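4-alpha-glucanotransferase (Corynebacterium glutamicum, PDB 5B68) is an amylomaltase, or disproportionating enzyme, a glucanotransferase built on a TIM-barrel domain that follows an N-terminal beta-sandwich domain. Local coordinates at residues P234-T239 / G390-G395; V411-D416 / Q423-P428. One frame throughout, in Å; residues are numbered along the deposited sequence.

Interaction 1 of 2, residues P234-T239 / G390-G395; sequences PYLPTT and GVHPGG
P237 and H392 are joined by the direct hydrogen bond of this contact: H392 N gives its hydrogen to P237 O at 2.7 Å, meeting the carbonyl almost end-on (C=O...N 168°). V391 CA adds a CA-H...O contact to the same oxygen. G390 O, against the P237 ring, is buried without a polar partner. Beside this bond the imidazole of H392 leans on L236, whose CD2 lies 3.9 Å from H392 CD2 as the two side chains cross obliquely. Leucine CG stands opposite its backbone N (chi1 -158°), which carries the branched end to the histidine and to the V391 carbonyl. G394 N, in the same type I turn, donates to H392 ND1 in the ring plane at 3.3 Å, which helps to set the ring's rotation. V391 instead sends CG1 to the backbone of T239, 3.8 Å from T239 C. T238 OG1 comes within 3.2 Å of G395 CA and is hydrogen-bonded to A396 N, at the start of helix 396-400. One water donates to both T238 O and H392 O, the latter at 2.6 Å. The loops are thus joined through backbone groups, directly and by water, more than through side-chain polarity, so the pairing depends largely on the course of the two chains.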
loop_
_atom_site.group_PDB
_atom_site.type_symbol
_atom_site.label_atom_id
_atom_site.label_comp_id
_atom_site.label_asym_id
_atom_site.label_seq_id
_atom_site.Cartn_x
_atom_site.Cartn_y
_atom_site.Cartn_z
ATOM N N PRO A 234 -10.043 -3.662 -1.407
ATOM C CA PRO A 234 -8.697 -4.063 -1.058
ATOM C C PRO A 234 -7.954 -3.038 -0.192
ATOM O O PRO A 234 -6.869 -3.356 0.311
ATOM C CB PRO A 234 -8.010 -4.176 -2.407
ATOM C CG PRO A 234 -9.077 -4.284 -3.406
ATOM C CD PRO A 234 -10.227 -3.523 -2.865
ATOM N N TYR A 235 -8.517 -1.836 -0.038
ATOM C CA TYR A 235 -7.842 -0.746 0.605
ATOM C C TYR A 235 -8.319 -0.603 2.064
ATOM O O TYR A 235 -7.888 0.297 2.760
ATOM C CB TYR A 235 -7.992 0.577 -0.199
ATOM C CG TYR A 235 -7.199 0.561 -1.524
ATOM C CD1 TYR A 235 -5.849 0.877 -1.544
ATOM C CD2 TYR A 235 -7.818 0.175 -2.759
ATOM C CE1 TYR A 235 -5.091 0.810 -2.727
ATOM C CE2 TYR A 235 -7.088 0.102 -3.931
ATOM C CZ TYR A 235 -5.741 0.429 -3.926
ATOM O OH TYR A 235 -5.025 0.405 -5.110
ATOM N N LEU A 236 -9.124 -1.520 2.566
ATOM C CA LEU A 236 -9.386 -1.534 4.031
ATOM C C LEU A 236 -9.243 -2.937 4.569
ATOM O O LEU A 236 -10.213 -3.539 5.027
ATOM C CB LEU A 236 -10.739 -0.905 4.358
ATOM C CG LEU A 236 -10.868 -0.387 5.806
ATOM C CD1 LEU A 236 -9.863 0.719 6.112
ATOM C CD2 LEU A 236 -12.264 0.154 5.990
ATOM N N PRO A 237 -8.016 -3.449 4.531
ATOM C CA PRO A 237 -7.759 -4.830 4.969
ATOM C C PRO A 237 -7.618 -4.871 6.479
ATOM O O PRO A 237 -7.631 -3.817 7.127
ATOM C CB PRO A 237 -6.425 -5.132 4.318
ATOM C CG PRO A 237 -5.710 -3.796 4.392
ATOM C CD PRO A 237 -6.776 -2.820 3.994
ATOM N N THR A 238 -7.489 -6.062 7.002
ATOM C CA THR A 238 -7.354 -6.282 8.483
ATOM C C THR A 238 -5.890 -6.231 8.904
ATOM O O THR A 238 -5.577 -5.978 10.085
ATOM C CB THR A 238 -8.059 -7.610 8.921
ATOM O OG1 THR A 238 -8.541 -7.491 10.288
ATOM C CG2 THR A 238 -7.188 -8.771 8.789
ATOM N N THR A 239 -4.985 -6.366 7.955
ATOM C CA THR A 239 -3.543 -6.354 8.215
ATOM C C THR A 239 -2.962 -5.854 6.895
ATOM O O THR A 239 -3.632 -5.978 5.842
ATOM C CB THR A 239 -3.013 -7.765 8.566
ATOM O OG1 THR A 239 -1.584 -7.790 8.733
ATOM C CG2 THR A 239 -3.409 -8.893 7.518
ATOM N N GLY A 390 -3.360 1.719 5.023
ATOM C CA GLY A 390 -3.682 1.396 6.396
ATOM C C GLY A 390 -4.689 0.298 6.526
ATOM O O GLY A 390 -5.013 -0.388 5.592
ATOM N N VAL A 391 -5.128 0.109 7.755
ATOM C CA VAL A 391 -5.884 -1.113 8.121
ATOM C C VAL A 391 -7.206 -0.736 8.747
ATOM O O VAL A 391 -7.377 0.373 9.213
ATOM C CB VAL A 391 -5.105 -2.024 9.084
ATOM C CG1 VAL A 391 -3.790 -2.502 8.478
ATOM C CG2 VAL A 391 -4.866 -1.363 10.454
ATOM N N HIS A 392 -8.083 -1.720 8.821
ATOM C CA HIS A 392 -9.407 -1.579 9.420
ATOM C C HIS A 392 -9.230 -1.403 10.938
ATOM O O HIS A 392 -8.456 -2.133 11.530
ATOM C CB HIS A 392 -10.218 -2.820 9.151
ATOM C CG HIS A 392 -11.673 -2.668 9.450
ATOM N ND1 HIS A 392 -12.153 -2.582 10.724
ATOM C CD2 HIS A 392 -12.759 -2.606 8.634
ATOM C CE1 HIS A 392 -13.474 -2.481 10.697
ATOM N NE2 HIS A 392 -13.865 -2.508 9.440
ATOM N N PRO A 393 -9.904 -0.387 11.545
ATOM C CA PRO A 393 -9.716 -0.037 12.975
ATOM C C PRO A 393 -10.066 -1.123 14.038
ATOM O O PRO A 393 -9.566 -1.096 15.158
ATOM C CB PRO A 393 -10.630 1.166 13.164
ATOM C CG PRO A 393 -11.644 1.066 12.058
ATOM C CD PRO A 393 -10.813 0.559 10.881
ATOM N N GLY A 394 -10.921 -2.055 13.701
ATOM C CA GLY A 394 -11.251 -3.137 14.650
ATOM C C GLY A 394 -10.619 -4.461 14.315
ATOM O O GLY A 394 -11.086 -5.473 14.772
ATOM N N GLY A 395 -9.568 -4.487 13.482
ATOM C CA GLY A 395 -9.078 -5.720 12.926
ATOM C C GLY A 395 -7.832 -6.312 13.561
ATOM O O GLY A 395 -7.456 -5.930 14.660
HETATM O O HOH W 1 -6.670 -4.003 11.933
#

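Interaction 2 of 2, residues V411-D416 / Q423-P428; sequences VGAPPD and QDWSQP
A413 and Q423 form the hydrogen-bonded pair of this antiparallel hairpin, A413 N to Q423 O at 2.9 Å and Q423 N to A413 O at 3.0 Å. Farther along, V411 O accepts from W425 N at 2.8 Å, in the carbonyl plane, and more weakly from S426 N, while V411 N donates to Q427 O at 2.9 Å. Two successive residues of one segment thus share a single carbonyl. D424 OD1 is hydrogen-bonded to S410 OG and takes a weak bond from S426 N.

The packing centres on W425. Its indole lies across the strand, with G412 CA over one face, 4.0 Å from the centroid of the five-membered ring and 16° off its normal, a CH-pi contact. G412 CA also makes a CA-H...O contact with Q423 O at 3.2 Å, so the glycine sits close between that carbonyl and the indole. With CG opposite its own carbonyl carbon (chi1 -57°), the indole reaches back over 411-413: CE3 meets V411 CG1 at 3.7 Å, and CZ2 meets A413 CB at 4.0 Å. V411 turns its other methyl, CG2, to Q427 O. The bent side chain of Q427 brings OE1 beside V411 CB and CG1, where the oxygen is buried with no polar partner. H461 meets the indole edge-to-face, and a bound BTB molecule lies about 4 Å from the W425 side chain, which may mark a pocket. The arrangement is that of a beta hairpin, its strands 409-413 and 423-424 antiparallel, at the edge of a small four-stranded sheet.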
loop_
_atom_site.group_PDB
_atom_site.type_symbol
_atom_site.label_atom_id
_atom_site.label_comp_id
_atom_site.label_asym_id
_atom_site.label_seq_id
_atom_site.Cartn_x
_atom_site.Cartn_y
_atom_site.Cartn_z
ATOM N N VAL A 411 -7.058 8.347 10.191
ATOM C CA VAL A 411 -6.370 8.885 8.979
ATOM C C VAL A 411 -7.339 9.330 7.904
ATOM O O VAL A 411 -8.333 8.680 7.660
ATOM C CB VAL A 411 -5.401 7.865 8.348
ATOM C CG1 VAL A 411 -4.702 8.452 7.124
ATOM C CG2 VAL A 411 -4.360 7.441 9.338
ATOM N N GLY A 412 -7.005 10.437 7.243
ATOM C CA GLY A 412 -7.849 10.884 6.137
ATOM C C GLY A 412 -7.214 11.955 5.314
ATOM O O GLY A 412 -6.009 11.924 5.056
ATOM N N ALA A 413 -8.032 12.910 4.904
ATOM C CA ALA A 413 -7.597 13.952 3.988
ATOM C C ALA A 413 -8.338 15.281 4.278
ATOM O O ALA A 413 -9.495 15.280 4.655
ATOM C CB ALA A 413 -7.860 13.476 2.600
ATOM N N PRO A 414 -7.630 16.425 4.210
ATOM C CA PRO A 414 -8.333 17.642 4.584
ATOM C C PRO A 414 -9.295 17.998 3.432
ATOM O O PRO A 414 -9.141 17.449 2.320
ATOM C CB PRO A 414 -7.239 18.709 4.699
ATOM C CG PRO A 414 -6.097 18.173 3.898
ATOM C CD PRO A 414 -6.227 16.660 3.858
ATOM N N PRO A 415 -10.132 18.986 3.659
ATOM C CA PRO A 415 -11.159 19.369 2.703
ATOM C C PRO A 415 -10.559 19.783 1.372
ATOM O O PRO A 415 -9.454 20.283 1.278
ATOM C CB PRO A 415 -11.837 20.541 3.392
ATOM C CG PRO A 415 -11.713 20.224 4.832
ATOM C CD PRO A 415 -10.412 19.501 5.002
ATOM N N ASP A 416 -11.341 19.512 0.343
ATOM C CA ASP A 416 -10.951 19.404 -1.044
ATOM C C ASP A 416 -11.857 20.320 -1.817
ATOM O O ASP A 416 -12.874 20.749 -1.289
ATOM C CB ASP A 416 -11.292 17.998 -1.510
ATOM C CG ASP A 416 -10.163 17.314 -2.186
ATOM O OD1 ASP A 416 -9.084 17.916 -2.305
ATOM O OD2 ASP A 416 -10.361 16.165 -2.607
ATOM N N GLN A 423 -12.002 13.896 3.873
ATOM C CA GLN A 423 -12.263 12.479 3.951
ATOM C C GLN A 423 -11.759 11.862 5.233
ATOM O O GLN A 423 -10.758 12.272 5.769
ATOM C CB GLN A 423 -11.599 11.762 2.804
ATOM C CG GLN A 423 -11.943 12.303 1.446
ATOM C CD GLN A 423 -10.998 11.789 0.401
ATOM O OE1 GLN A 423 -10.244 12.540 -0.181
ATOM N NE2 GLN A 423 -11.022 10.495 0.176
ATOM N N ASP A 424 -12.467 10.852 5.698
ATOM C CA ASP A 424 -11.990 10.030 6.788
ATOM C C ASP A 424 -11.857 8.628 6.238
ATOM O O ASP A 424 -12.835 8.051 5.852
ATOM C CB ASP A 424 -13.019 10.033 7.911
ATOM C CG ASP A 424 -12.584 9.218 9.119
ATOM O OD1 ASP A 424 -11.431 8.791 9.173
ATOM O OD2 ASP A 424 -13.409 9.029 10.020
ATOM N N TRP A 425 -10.648 8.085 6.207
ATOM C CA TRP A 425 -10.415 6.741 5.691
ATOM C C TRP A 425 -10.548 5.677 6.769
ATOM O O TRP A 425 -10.584 4.510 6.480
ATOM C CB TRP A 425 -9.042 6.644 5.036
ATOM C CG TRP A 425 -8.841 7.609 3.949
ATOM C CD1 TRP A 425 -9.795 8.211 3.233
ATOM C CD2 TRP A 425 -7.597 8.099 3.448
ATOM N NE1 TRP A 425 -9.247 9.050 2.317
ATOM C CE2 TRP A 425 -7.890 8.999 2.429
ATOM C CE3 TRP A 425 -6.267 7.870 3.769
ATOM C CZ2 TRP A 425 -6.908 9.660 1.720
ATOM C CZ3 TRP A 425 -5.296 8.528 3.058
ATOM C CH2 TRP A 425 -5.620 9.417 2.058
ATOM N N SER A 426 -10.587 6.136 8.008
ATOM C CA SER A 426 -10.885 5.343 9.190
ATOM C C SER A 426 -9.714 4.559 9.790
ATOM O O SER A 426 -9.843 3.950 10.813
ATOM C CB SER A 426 -12.059 4.412 8.918
ATOM O OG SER A 426 -11.613 3.219 8.348
ATOM N N GLN A 427 -8.561 4.617 9.161
ATOM C CA GLN A 427 -7.434 3.818 9.608
ATOM C C GLN A 427 -6.759 4.376 10.853
ATOM O O GLN A 427 -6.643 5.568 10.976
ATOM C CB GLN A 427 -6.432 3.712 8.474
ATOM C CG GLN A 427 -7.034 3.172 7.193
ATOM C CD GLN A 427 -6.495 3.862 5.982
ATOM O OE1 GLN A 427 -5.718 4.784 6.095
ATOM N NE2 GLN A 427 -6.878 3.399 4.817
ATOM N N PRO A 428 -6.268 3.518 11.741
ATOM C CA PRO A 428 -5.454 4.043 12.839
ATOM C C PRO A 428 -4.020 4.301 12.383
ATOM O O PRO A 428 -3.429 3.446 11.738
ATOM C CB PRO A 428 -5.529 2.926 13.885
ATOM C CG PRO A 428 -5.668 1.674 13.109
ATOM C CD PRO A 428 -6.460 2.071 11.872
#

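In the fold
Interactions 1 and 2 come in series along the chain, with centres 14 Å apart, and both belong to the TIM-barrel domain. Interaction 1 joins loops that follow two neighbouring parallel barrel strands, 215-218 and 382-387. The hairpin of interaction 2 comes between barrel strands 382-387 and 456-459; strands 467-472 and 481-484, which complete its sheet, come between 456-459 and 504-507. The two touch directly: V391 O packs against P428 CD and Q427 CG, and P393 against S426 O. The residues after strand 423-424 therefore lie against the loop after 382-387. BTB near Y235 and W425, and glycerol near G390 and P428, probably from the crystallisation liquor, may mark a pocket beside the contacts.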